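Local coordinates for uncharacterized protein (Bacteroides ovatus, PDB 4DQA) that is of unknown function but, with an E-set-like N-terminal domain and a concanavalin A-like lectin domain, probably binds carbohydrate, at residues P7-E12 / L31-S36; V43-S48 / S81-G86; N144-Y149 / P278-M283. All blocks are in the same frame, centred on the assembly; numbering follows the deposited sequence.

Overall arrangement
Contacts 1 and 2 belong to the N-terminal domain, and contact 3 to the lectin-like domain, with about 60 Å between the centres of contacts 1 and 3. The first two face each other across one hydrophobic interior, their centres about 9 Å apart: Leu-31 and Phe-11 of contact 1 pack on Tyr-47 of contact 2, Leu-35 packs on Ile-83, and the hydroxyls of Ser-33 and Tyr-47 meet in a probable hydrogen bond. All three are antiparallel strand pairings, partly buried. Contact 1 carries a salt bridge on its more exposed face, contact 2 relies on backbone bonds, with loose aliphatic packing across the pair, and contact 3 centres on aromatic and selenomethionine packing.

Contact 1: P7-E12 / L31-S36; sequences PKVYFE and LVSRLS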
loop_
_atom_site.group_PDB
_atom_site.type_symbol
_atom_site.label_atom_id
_atom_site.label_comp_id
_atom_site.label_asym_id
_atom_site.label_seq_id
_atom_site.Cartn_x
_atom_site.Cartn_y
_atom_site.Cartn_z
ATOM N N PRO A 7 -1.549 43.992 19.944
ATOM C CA PRO A 7 -1.688 42.534 20.109
ATOM C C PRO A 7 -2.247 41.850 18.886
ATOM O O PRO A 7 -2.956 42.475 18.096
ATOM C CB PRO A 7 -2.711 42.393 21.223
ATOM C CG PRO A 7 -3.603 43.626 21.059
ATOM C CD PRO A 7 -2.687 44.734 20.516
ATOM N N LYS A 8 -1.965 40.557 18.770
ATOM C CA LYS A 8 -2.297 39.793 17.573
ATOM C C LYS A 8 -3.034 38.516 17.928
ATOM O O LYS A 8 -2.888 37.975 19.023
ATOM C CB LYS A 8 -1.022 39.435 16.811
ATOM C CG LYS A 8 -0.319 40.656 16.200
ATOM C CD LYS A 8 0.865 40.239 15.339
ATOM C CE LYS A 8 1.451 41.428 14.566
ATOM N NZ LYS A 8 1.928 42.514 15.472
ATOM N N VAL A 9 -3.800 38.018 16.966
ATOM C CA VAL A 9 -4.512 36.755 17.117
ATOM C C VAL A 9 -3.712 35.635 16.452
ATOM O O VAL A 9 -3.134 35.834 15.389
ATOM C CB VAL A 9 -5.914 36.878 16.490
ATOM C CG1 VAL A 9 -6.588 35.525 16.356
ATOM C CG2 VAL A 9 -6.766 37.825 17.336
ATOM N N TYR A 10 -3.656 34.481 17.109
ATOM C CA TYR A 10 -2.901 33.353 16.600
ATOM C C TYR A 10 -3.409 32.061 17.201
ATOM O O TYR A 10 -4.281 32.063 18.067
ATOM C CB TYR A 10 -1.402 33.539 16.894
ATOM C CG TYR A 10 -0.988 33.380 18.336
ATOM C CD1 TYR A 10 -1.244 34.378 19.274
ATOM C CD2 TYR A 10 -0.300 32.243 18.760
ATOM C CE1 TYR A 10 -0.853 34.226 20.596
ATOM C CE2 TYR A 10 0.084 32.093 20.071
ATOM C CZ TYR A 10 -0.182 33.089 20.981
ATOM O OH TYR A 10 0.209 32.936 22.287
ATOM N N PHE A 11 -2.855 30.949 16.732
ATOM C CA PHE A 11 -3.135 29.645 17.308
ATOM C C PHE A 11 -2.024 29.169 18.251
ATOM O O PHE A 11 -0.869 29.145 17.868
ATOM C CB PHE A 11 -3.306 28.627 16.187
ATOM C CG PHE A 11 -4.604 28.753 15.430
ATOM C CD1 PHE A 11 -5.794 28.479 16.050
ATOM C CD2 PHE A 11 -4.616 29.096 14.083
ATOM C CE1 PHE A 11 -6.979 28.546 15.340
ATOM C CE2 PHE A 11 -5.799 29.163 13.370
ATOM C CZ PHE A 11 -6.979 28.867 14.016
ATOM N N GLU A 12 -2.397 28.789 19.468
ATOM C CA GLU A 12 -1.438 28.454 20.538
ATOM C C GLU A 12 -0.749 27.146 20.251
ATOM O O GLU A 12 0.455 27.002 20.472
ATOM C CB GLU A 12 -2.181 28.345 21.868
ATOM C CG GLU A 12 -1.320 28.078 23.079
ATOM C CD GLU A 12 -2.135 28.181 24.343
ATOM O OE1 GLU A 12 -2.870 27.223 24.670
ATOM O OE2 GLU A 12 -2.066 29.236 24.995
ATOM N N LEU A 31 -12.154 24.297 17.885
ATOM C CA LEU A 31 -11.270 25.241 17.232
ATOM C C LEU A 31 -11.248 26.522 18.052
ATOM O O LEU A 31 -12.293 27.184 18.217
ATOM C CB LEU A 31 -11.758 25.524 15.820
ATOM C CG LEU A 31 -10.901 26.481 15.007
ATOM C CD1 LEU A 31 -9.538 25.851 14.777
ATOM C CD2 LEU A 31 -11.627 26.797 13.708
ATOM N N VAL A 32 -10.061 26.874 18.548
ATOM C CA VAL A 32 -9.854 28.038 19.399
ATOM C C VAL A 32 -8.578 28.779 19.004
ATOM O O VAL A 32 -7.514 28.170 18.850
ATOM C CB VAL A 32 -9.744 27.610 20.877
ATOM C CG1 VAL A 32 -9.471 28.791 21.772
ATOM C CG2 VAL A 32 -11.024 26.923 21.321
ATOM N N SER A 33 -8.696 30.085 18.824
ATOM C CA SER A 33 -7.557 30.955 18.645
ATOM C C SER A 33 -7.386 31.806 19.886
ATOM O O SER A 33 -8.229 31.769 20.782
ATOM C CB SER A 33 -7.767 31.841 17.415
ATOM O OG SER A 33 -8.934 32.637 17.529
ATOM N N ARG A 34 -6.286 32.551 19.962
ATOM C CA ARG A 34 -6.032 33.407 21.127
ATOM C C ARG A 34 -5.315 34.708 20.777
ATOM O O ARG A 34 -4.819 34.895 19.672
ATOM C CB ARG A 34 -5.207 32.672 22.184
ATOM C CG ARG A 34 -3.841 32.202 21.713
ATOM C CD ARG A 34 -2.967 31.857 22.902
ATOM N NE ARG A 34 -2.586 33.054 23.636
ATOM C CZ ARG A 34 -1.832 33.062 24.731
ATOM N NH1 ARG A 34 -1.388 31.920 25.249
ATOM N NH2 ARG A 34 -1.530 34.215 25.311
ATOM N N LEU A 35 -5.270 35.596 21.769
ATOM C CA LEU A 35 -4.508 36.831 21.689
ATOM C C LEU A 35 -3.113 36.671 22.283
ATOM O O LEU A 35 -2.885 35.857 23.186
ATOM C CB LEU A 35 -5.221 37.928 22.481
ATOM C CG LEU A 35 -6.440 38.576 21.839
ATOM C CD1 LEU A 35 -7.145 39.478 22.853
ATOM C CD2 LEU A 35 -6.012 39.362 20.632
ATOM N N SER A 36 -2.184 37.481 21.794
ATOM C CA SER A 36 -0.822 37.464 22.324
ATOM C C SER A 36 -0.819 38.038 23.745
ATOM O O SER A 36 -0.076 37.576 24.620
ATOM C CB SER A 36 0.094 38.258 21.402
ATOM O OG SER A 36 -0.460 39.535 21.145
HETATM O O HOH W 1 2.043 35.307 23.701
HETATM O O HOH W 2 -5.125 28.577 20.445
#
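Tyr-10 and Arg-34 satisfy each other's backbone groups in an antiparallel hydrogen-bonded pair: N of Tyr-10 donates to O of Arg-34 at 2.8 Å, and N of Arg-34 returns a bond to O of Tyr-10. Further toward the chain start a side chain joins in. Ser-36 N donates to Lys-8 O at 2.9 Å, whereas Lys-8 N finds the hydroxyl OG of Ser-36 at 3.0 Å, almost straight at 168°. These bonds join strand 8-10 to strand 27-35 in one sheet of the E-set-like N-terminal domain, and strand 8-10 is flanked on its other edge by strand 121-122. Val-9 CG2 meets Leu-35 CD2 on the face turned to strand 43-49, where Ser-33 OG is hydrogen-bonded to Tyr-47 OH; Tyr-10 and Arg-34 occupy the other face. Both have CG between the backbone N and the carbonyl carbon (chi1 72° and 60°), which sets them side by side, Arg-34 CG over one ring face toward the rim. Beyond CG the arginine bends at chi3, and all three guanidinium nitrogens are engaged. Leu-35 O lies in the guanidinium plane and accepts from both NE and NH2, though NE stands above the carbonyl plane. NH1 forms a salt bridge with Glu-12 OE2 at 2.8 Å; OE2 has a second partner in Tyr-89 OH. The hydroxyl of Tyr-10 lies above the guanidinium, 3.1 Å from Arg-34 NE, but that N-H is directed at Leu-35 O, so the hydroxyl is not hydrogen-bonded to NE. One water accepts from Glu-12 N at 2.9 Å and donates to Val-32 O.

Contact 2: V43-S48 / S81-G86; sequences VDVSYS and SSISSG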
loop_
_atom_site.group_PDB
_atom_site.type_symbol
_atom_site.label_atom_id
_atom_site.label_comp_id
_atom_site.label_asym_id
_atom_site.label_seq_id
_atom_site.Cartn_x
_atom_site.Cartn_y
_atom_site.Cartn_z
ATOM N N VAL A 43 -12.367 41.363 20.883
ATOM C CA VAL A 43 -11.677 41.149 19.628
ATOM C C VAL A 43 -12.443 40.093 18.837
ATOM O O VAL A 43 -12.676 38.974 19.320
ATOM C CB VAL A 43 -10.240 40.669 19.862
ATOM C CG1 VAL A 43 -9.607 40.122 18.590
ATOM C CG2 VAL A 43 -9.409 41.822 20.430
ATOM N N ASP A 44 -12.857 40.456 17.630
ATOM C CA ASP A 44 -13.637 39.564 16.804
ATOM C C ASP A 44 -12.751 38.767 15.868
ATOM O O ASP A 44 -11.765 39.279 15.335
ATOM C CB ASP A 44 -14.657 40.352 16.007
ATOM C CG ASP A 44 -15.657 41.048 16.904
ATOM O OD1 ASP A 44 -16.230 40.341 17.770
ATOM O OD2 ASP A 44 -15.850 42.281 16.763
ATOM N N VAL A 45 -13.086 37.495 15.698
ATOM C CA VAL A 45 -12.302 36.620 14.824
ATOM C C VAL A 45 -13.204 35.819 13.914
ATOM O O VAL A 45 -14.428 35.747 14.102
ATOM C CB VAL A 45 -11.384 35.659 15.625
ATOM C CG1 VAL A 45 -10.406 36.427 16.513
ATOM C CG2 VAL A 45 -12.208 34.652 16.445
ATOM N N SER A 46 -12.611 35.241 12.887
ATOM C CA SER A 46 -13.343 34.308 12.053
ATOM C C SER A 46 -12.390 33.293 11.479
ATOM O O SER A 46 -11.168 33.436 11.593
ATOM C CB SER A 46 -14.104 35.015 10.941
ATOM O OG SER A 46 -13.214 35.529 9.948
ATOM N N TYR A 47 -12.945 32.272 10.858
ATOM C CA TYR A 47 -12.149 31.147 10.395
ATOM C C TYR A 47 -12.479 30.752 8.976
ATOM O O TYR A 47 -13.591 30.970 8.477
ATOM C CB TYR A 47 -12.371 29.943 11.323
ATOM C CG TYR A 47 -12.039 30.230 12.768
ATOM C CD1 TYR A 47 -10.717 30.212 13.207
ATOM C CD2 TYR A 47 -13.025 30.539 13.699
ATOM C CE1 TYR A 47 -10.395 30.498 14.507
ATOM C CE2 TYR A 47 -12.706 30.811 15.018
ATOM C CZ TYR A 47 -11.385 30.791 15.413
ATOM O OH TYR A 47 -11.071 31.065 16.733
ATOM N N SER A 48 -11.515 30.112 8.335
ATOM C CA SER A 48 -11.740 29.543 7.020
ATOM C C SER A 48 -10.808 28.369 6.814
ATOM O O SER A 48 -9.815 28.222 7.523
ATOM C CB SER A 48 -11.481 30.570 5.933
ATOM O OG SER A 48 -10.109 30.966 5.934
ATOM N N SER A 81 -16.236 34.088 15.696
ATOM C CA SER A 81 -16.230 34.031 17.148
ATOM C C SER A 81 -15.644 35.318 17.704
ATOM O O SER A 81 -15.469 36.296 16.962
ATOM C CB SER A 81 -15.452 32.814 17.636
ATOM O OG SER A 81 -15.737 32.615 19.012
ATOM N N SER A 82 -15.351 35.337 18.992
ATOM C CA SER A 82 -14.797 36.528 19.606
ATOM C C SER A 82 -14.013 36.163 20.850
ATOM O O SER A 82 -14.178 35.070 21.399
ATOM C CB SER A 82 -15.897 37.542 19.924
ATOM O OG SER A 82 -16.751 37.043 20.949
ATOM N N ILE A 83 -13.129 37.073 21.246
ATOM C CA ILE A 83 -12.359 36.940 22.477
ATOM C C ILE A 83 -12.846 38.057 23.369
ATOM O O ILE A 83 -12.678 39.236 23.055
ATOM C CB ILE A 83 -10.852 37.091 22.210
ATOM C CG1 ILE A 83 -10.404 36.026 21.209
ATOM C CG2 ILE A 83 -10.051 36.970 23.524
ATOM C CD1 ILE A 83 -9.090 36.284 20.558
ATOM N N SER A 84 -13.457 37.682 24.485
ATOM C CA SER A 84 -14.035 38.662 25.401
ATOM C C SER A 84 -12.974 39.583 25.995
ATOM O O SER A 84 -11.831 39.187 26.197
ATOM C CB SER A 84 -14.773 37.931 26.523
ATOM O OG SER A 84 -15.838 37.155 25.995
ATOM N N SER A 85 -13.357 40.817 26.286
ATOM C CA SER A 85 -12.431 41.775 26.879
ATOM C C SER A 85 -11.773 41.182 28.122
ATOM O O SER A 85 -12.439 40.592 28.974
ATOM C CB SER A 85 -13.156 43.079 27.232
ATOM O OG SER A 85 -12.267 44.009 27.833
ATOM N N GLY A 86 -10.455 41.331 28.215
ATOM C CA GLY A 86 -9.705 40.820 29.350
ATOM C C GLY A 86 -9.310 39.353 29.275
ATOM O O GLY A 86 -8.585 38.866 30.147
HETATM O O HOH W 3 -17.698 38.155 16.375
#
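Strands 43-48 and 81-83 run antiparallel with a marked twist, their N-to-C directions 143° apart and their axes approaching to 4.5 Å. They belong to one sheet of a beta sandwich, as in E-set domains: strand 80-83 pairs with strand 43-49, which pairs on its other side with strand 107-117. Val-43 with Ile-83 and Val-45 with Ser-81 are hydrogen-bonded pairs; Asp-44 and Ser-82 make the non-hydrogen-bonded pair between them, their CA atoms 4.3 Å apart. The bonds differ in shape. Ile-83 N reaches Val-43 O at 2.7 Å, and Val-43 N reaches Ile-83 O at 3.1 Å, both in the carbonyl plane. At the other pair Val-45 N meets Ser-81 O at 3.0 Å from well above the carbonyl plane (45° out of it), and Ser-81 N approaches Val-45 O in a similar way.

Val-43, Val-45 and Ile-83 share one face with Ser-81, and the three aliphatic side chains turn inward to Val-9, Ser-33 and Leu-35 of the opposing sheet. Contact among the three is loose, Val-45 CG1 standing 4.3 Å from Ile-83 CD1. A closer touch is that of Val-45 CG2 with the backbone carbonyl of Ser-81; chi1 of -59° puts CG1 anti to the carbonyl carbon and CG2 between N and C. The Tyr-47 ring presents an edge to Ser-81 CB, while the hydroxyl of Ser-81 bonds to Asp-91 O. On the other face Asp-44 OD1 comes within 3.5 Å of Ser-82 CB. OD1 accepts a hydrogen bond from Gln-42 NE2, and Ser-117 and Ser-119 take up the Asp-44 backbone. A water donates to both Asp-44 OD1 and Ser-81 O, 3.0 Å from each.

Contact 3: N144-Y149 / P278-M283; sequences NFSNHY and PFHGKM
Phe-145 N donates to Gly-281 O at 2.8 Å, nearly along the carbonyl axis, and Phe-145 O accepts from Gly-281 N at 3.0 Å, closing an antiparallel hydrogen-bonded pair. It joins strand 141-146 to strand 282-289 in the concanavalin A-like domain, at the point where segment 278-283 turns a corner at Gly-281. Next to this pair, Asn-144 and Lys-282 come together on the opposite face from Phe-145. A water donates to Asn-144 OD1 at 2.7 Å and accepts from Lys-282 NZ, and OD1 also has a weak bond from Lys-346.

The buried side belongs to Phe-145, whose CB approaches the edge of the Phe-279 ring, 3.9 Å from its CD2. The side chains of Met-283, a selenomethionine, and Phe-145 cross at about a right angle. Met-283 CG lies 3.7 Å from Phe-145 CE1, and the chain, extended beyond CG (chi2 -164°), carries SE obliquely past the ring in a Met-aromatic contact. Ile-266 of strand 264-266 touches both side chains. The methyl CE of Met-283 stands over the centre of the Phe-145 ring at 4.1 Å, only 2° off its normal.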
loop_
_atom_site.group_PDB
_atom_site.type_symbol
_atom_site.label_atom_id
_atom_site.label_comp_id
_atom_site.label_asym_id
_atom_site.label_seq_id
_atom_site.Cartn_x
_atom_site.Cartn_y
_atom_site.Cartn_z
ATOM N N ASN A 144 -6.417 -18.614 -0.168
ATOM C CA ASN A 144 -5.911 -19.916 0.230
ATOM C C ASN A 144 -5.397 -20.742 -0.922
ATOM O O ASN A 144 -6.041 -20.834 -1.964
ATOM C CB ASN A 144 -6.979 -20.722 0.960
ATOM C CG ASN A 144 -6.383 -21.871 1.743
ATOM O OD1 ASN A 144 -5.539 -21.656 2.599
ATOM N ND2 ASN A 144 -6.814 -23.057 1.450
ATOM N N PHE A 145 -4.253 -21.392 -0.712
ATOM C CA PHE A 145 -3.685 -22.323 -1.679
ATOM C C PHE A 145 -3.417 -23.626 -0.954
ATOM O O PHE A 145 -2.723 -23.663 0.065
ATOM C CB PHE A 145 -2.397 -21.761 -2.262
ATOM C CG PHE A 145 -2.622 -20.598 -3.176
ATOM C CD1 PHE A 145 -2.804 -19.326 -2.659
ATOM C CD2 PHE A 145 -2.700 -20.782 -4.556
ATOM C CE1 PHE A 145 -3.046 -18.276 -3.475
ATOM C CE2 PHE A 145 -2.926 -19.708 -5.396
ATOM C CZ PHE A 145 -3.108 -18.451 -4.845
ATOM N N SER A 146 -4.092 -24.653 -1.426
ATOM C CA SER A 146 -3.916 -26.011 -0.989
ATOM C C SER A 146 -4.213 -26.884 -2.199
ATOM O O SER A 146 -5.250 -27.558 -2.262
ATOM C CB SER A 146 -4.883 -26.298 0.144
ATOM O OG SER A 146 -4.747 -27.636 0.597
ATOM N N ASN A 147 -3.285 -26.860 -3.156
ATOM C CA ASN A 147 -3.464 -27.483 -4.471
ATOM C C ASN A 147 -4.419 -26.671 -5.362
ATOM O O ASN A 147 -5.378 -27.189 -5.933
ATOM C CB ASN A 147 -3.919 -28.936 -4.362
ATOM C CG ASN A 147 -3.599 -29.733 -5.612
ATOM O OD1 ASN A 147 -2.597 -29.479 -6.284
ATOM N ND2 ASN A 147 -4.444 -30.698 -5.930
ATOM N N HIS A 148 -4.129 -25.376 -5.440
ATOM C CA HIS A 148 -4.839 -24.397 -6.252
ATOM C C HIS A 148 -3.903 -23.665 -7.168
ATOM O O HIS A 148 -2.753 -23.365 -6.833
ATOM C CB HIS A 148 -5.581 -23.414 -5.334
ATOM C CG HIS A 148 -6.625 -24.086 -4.524
ATOM N ND1 HIS A 148 -6.360 -24.661 -3.311
ATOM C CD2 HIS A 148 -7.898 -24.416 -4.827
ATOM C CE1 HIS A 148 -7.452 -25.262 -2.855
ATOM N NE2 HIS A 148 -8.392 -25.123 -3.762
ATOM N N TYR A 149 -4.407 -23.360 -8.359
ATOM C CA TYR A 149 -3.646 -22.682 -9.382
ATOM C C TYR A 149 -4.428 -21.492 -9.916
ATOM O O TYR A 149 -5.676 -21.467 -9.880
ATOM C CB TYR A 149 -3.349 -23.615 -10.567
ATOM C CG TYR A 149 -4.573 -24.028 -11.344
ATOM C CD1 TYR A 149 -5.037 -23.250 -12.397
ATOM C CD2 TYR A 149 -5.266 -25.188 -11.036
ATOM C CE1 TYR A 149 -6.176 -23.616 -13.105
ATOM C CE2 TYR A 149 -6.420 -25.543 -11.769
ATOM C CZ TYR A 149 -6.846 -24.744 -12.778
ATOM O OH TYR A 149 -7.994 -25.083 -13.501
ATOM N N PRO A 278 2.668 -27.711 -5.842
ATOM C CA PRO A 278 1.742 -26.743 -5.251
ATOM C C PRO A 278 2.273 -26.031 -4.012
ATOM O O PRO A 278 2.951 -26.634 -3.165
ATOM C CB PRO A 278 0.537 -27.592 -4.857
ATOM C CG PRO A 278 1.086 -28.995 -4.702
ATOM C CD PRO A 278 2.193 -29.098 -5.711
ATOM N N PHE A 279 1.899 -24.761 -3.897
ATOM C CA PHE A 279 2.090 -23.997 -2.696
ATOM C C PHE A 279 1.028 -24.352 -1.693
ATOM O O PHE A 279 -0.139 -24.520 -2.048
ATOM C CB PHE A 279 1.946 -22.532 -3.075
ATOM C CG PHE A 279 2.290 -21.552 -1.985
ATOM C CD1 PHE A 279 3.599 -21.204 -1.766
ATOM C CD2 PHE A 279 1.310 -20.886 -1.283
ATOM C CE1 PHE A 279 3.928 -20.281 -0.774
ATOM C CE2 PHE A 279 1.636 -19.947 -0.305
ATOM C CZ PHE A 279 2.937 -19.648 -0.061
ATOM N N HIS A 280 1.419 -24.453 -0.413
ATOM C CA HIS A 280 0.463 -24.646 0.663
ATOM C C HIS A 280 0.566 -23.496 1.627
ATOM O O HIS A 280 1.535 -23.392 2.392
ATOM C CB HIS A 280 0.739 -25.952 1.386
ATOM C CG HIS A 280 0.470 -27.144 0.532
ATOM N ND1 HIS A 280 1.419 -27.711 -0.282
ATOM C CD2 HIS A 280 -0.679 -27.827 0.314
ATOM C CE1 HIS A 280 0.879 -28.730 -0.934
ATOM N NE2 HIS A 280 -0.393 -28.806 -0.610
ATOM N N GLY A 281 -0.418 -22.594 1.578
ATOM C CA GLY A 281 -0.386 -21.380 2.388
ATOM C C GLY A 281 -1.324 -20.347 1.831
ATOM O O GLY A 281 -2.262 -20.681 1.113
ATOM N N LYS A 282 -1.092 -19.102 2.198
ATOM C CA LYS A 282 -1.903 -17.994 1.738
ATOM C C LYS A 282 -1.067 -16.989 0.972
ATOM O O LYS A 282 0.135 -16.833 1.231
ATOM C CB LYS A 282 -2.575 -17.299 2.913
ATOM C CG LYS A 282 -3.535 -18.173 3.693
ATOM C CD LYS A 282 -4.072 -17.386 4.887
ATOM C CE LYS A 282 -4.991 -18.169 5.772
ATOM N NZ LYS A 282 -4.215 -19.204 6.524
HETATM N N MSE A 283 -1.705 -16.280 0.046
HETATM C CA MSE A 283 -1.068 -15.189 -0.662
HETATM C C MSE A 283 -1.982 -13.979 -0.646
HETATM O O MSE A 283 -3.200 -14.091 -0.565
HETATM C CB MSE A 283 -0.753 -15.515 -2.125
HETATM C CG MSE A 283 0.107 -16.753 -2.281
HETATM SE SE MSE A 283 0.854 -16.788 -4.082
HETATM C CE MSE A 283 1.164 -18.695 -4.242
HETATM O O HOH W 4 -3.887 -21.489 4.749
HETATM O O HOH W 5 -1.528 -24.717 -4.335
#